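PDB 4M88: extracellular ligand-binding receptor from Verminephrobacter eiseniae, which probably binds an amino acid or a related small solute outside the cytoplasm for uptake by an ABC transporter. Local coordinates for residues V133-M138 and P226-S231. Sequence-based numbering, arbitrary orientation.
Sequences VSHAQM and PLFVLS
His135 and Phe228 come closest where CD2 of the His135 imidazole lies 3.8 Å from CE1 of the Phe228 phenyl ring. The phenylalanine carbon arrives at the edge of the imidazole, close to its plane. The two planes are almost perpendicular, at 85°, and the ring centres stand 5.9 Å apart; the pair is nevertheless oblique, neither a stack nor a T-shaped arrangement. No hydrogen bond joins the two segments, and the surface they bury together is 95 Å². Part of that belongs to Ala136, whose CB comes no nearer than 4.5 Å, to Phe228 CE2, while the phenyl ring covers some of its surface.

The first torsions help set the two rings. In His135, CG lies anti to the backbone N (chi1 176°), which carries the imidazole out from the last turns of helix 125-138. Phe228 has CG anti to its own carbonyl carbon (chi1 -48°) and projects from the strand towards the helix. Its backbone is held in the sheet by hydrogen bonds to Val202 and Val204 on the adjacent strand, and its side chain also packs on Ile132, one turn back along the helix. Further along, Leu230 touches Asp125, Glu128 and Ile132, while Ser231 OG is hydrogen-bonded to Glu128 OE2, so the same helix is joined to the chain beyond strand 227-229 by polar as well as apolar contacts.

The interface is thus helix-on-sheet packing within one alpha/beta lobe of a periplasmic-binding-protein fold. With carbon meeting carbon at the closest approach and no bond across, the contact probably owes its cohesion mainly to dispersion.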
# COMPACT_ATOMS: atom_id res chain seq x y z
N VAL A 133 9.76 14.37 3.20
CA VAL A 133 10.88 15.21 3.61
C VAL A 133 10.80 16.60 2.97
O VAL A 133 11.13 17.60 3.60
CB VAL A 133 12.24 14.52 3.36
CG1 VAL A 133 13.37 15.43 3.81
CG2 VAL A 133 12.29 13.22 4.15
N SER A 134 10.33 16.66 1.72
CA SER A 134 10.07 17.95 1.07
C SER A 134 9.00 18.74 1.84
O SER A 134 9.13 19.95 2.07
CB SER A 134 9.60 17.71 -0.37
OG SER A 134 9.10 18.90 -0.95
N HIS A 135 7.94 18.05 2.24
CA HIS A 135 6.83 18.67 2.95
C HIS A 135 7.31 19.21 4.29
O HIS A 135 6.95 20.32 4.69
CB HIS A 135 5.71 17.64 3.13
CG HIS A 135 4.54 18.13 3.93
ND1 HIS A 135 3.54 18.90 3.39
CD2 HIS A 135 4.21 17.91 5.23
CE1 HIS A 135 2.64 19.15 4.33
NE2 HIS A 135 3.02 18.57 5.45
N ALA A 136 8.12 18.42 4.99
CA ALA A 136 8.64 18.83 6.29
C ALA A 136 9.42 20.13 6.16
O ALA A 136 9.30 21.03 7.00
CB ALA A 136 9.52 17.73 6.90
N GLN A 137 10.21 20.26 5.10
CA GLN A 137 10.91 21.51 4.88
C GLN A 137 9.99 22.70 4.65
O GLN A 137 10.29 23.81 5.06
CB GLN A 137 11.89 21.39 3.73
CG GLN A 137 13.20 20.81 4.16
CD GLN A 137 14.34 21.28 3.31
OE1 GLN A 137 14.26 21.25 2.09
NE2 GLN A 137 15.40 21.74 3.96
N MSE A 138 8.87 22.48 3.96
CA MSE A 138 7.93 23.56 3.72
C MSE A 138 7.17 23.92 5.00
O MSE A 138 6.56 24.99 5.09
CB MSE A 138 6.97 23.19 2.59
CG MSE A 138 7.69 22.87 1.30
SE MSE A 138 6.51 22.73 -0.25
CE MSE A 138 5.51 21.13 0.23
N PRO A 226 3.77 17.47 14.65
CA PRO A 226 3.21 16.74 13.50
C PRO A 226 3.87 15.38 13.34
O PRO A 226 5.09 15.26 13.50
CB PRO A 226 3.60 17.64 12.31
CG PRO A 226 3.61 19.01 12.91
CD PRO A 226 4.18 18.84 14.29
N LEU A 227 3.05 14.37 13.03
CA LEU A 227 3.55 13.03 12.77
C LEU A 227 3.23 12.74 11.32
O LEU A 227 2.20 13.21 10.80
CB LEU A 227 2.84 12.02 13.68
CG LEU A 227 2.79 12.35 15.17
CD1 LEU A 227 2.02 11.24 15.91
CD2 LEU A 227 4.19 12.51 15.75
N PHE A 228 4.10 12.02 10.64
CA PHE A 228 3.88 11.72 9.23
C PHE A 228 3.95 10.22 9.04
O PHE A 228 4.81 9.54 9.62
CB PHE A 228 4.94 12.38 8.34
CG PHE A 228 5.17 13.83 8.65
CD1 PHE A 228 4.23 14.78 8.28
CD2 PHE A 228 6.33 14.24 9.29
CE1 PHE A 228 4.45 16.13 8.56
CE2 PHE A 228 6.55 15.58 9.57
CZ PHE A 228 5.60 16.52 9.21
N VAL A 229 3.04 9.69 8.24
CA VAL A 229 3.03 8.25 7.99
C VAL A 229 2.83 8.00 6.51
O VAL A 229 2.33 8.87 5.79
CB VAL A 229 1.90 7.54 8.77
CG1 VAL A 229 2.05 7.79 10.26
CG2 VAL A 229 0.54 7.99 8.28
N LEU A 230 3.22 6.82 6.05
CA LEU A 230 3.07 6.45 4.65
C LEU A 230 1.71 5.81 4.41
O LEU A 230 0.88 5.75 5.32
CB LEU A 230 4.20 5.50 4.24
CG LEU A 230 5.62 6.00 4.51
CD1 LEU A 230 6.66 5.00 4.00
CD2 LEU A 230 5.82 7.35 3.86
N SER A 231 1.50 5.33 3.19
CA SER A 231 0.19 4.83 2.75
C SER A 231 -0.23 3.50 3.38
O SER A 231 -0.53 2.56 2.64
CB SER A 231 0.18 4.67 1.23
OG SER A 231 0.19 5.93 0.59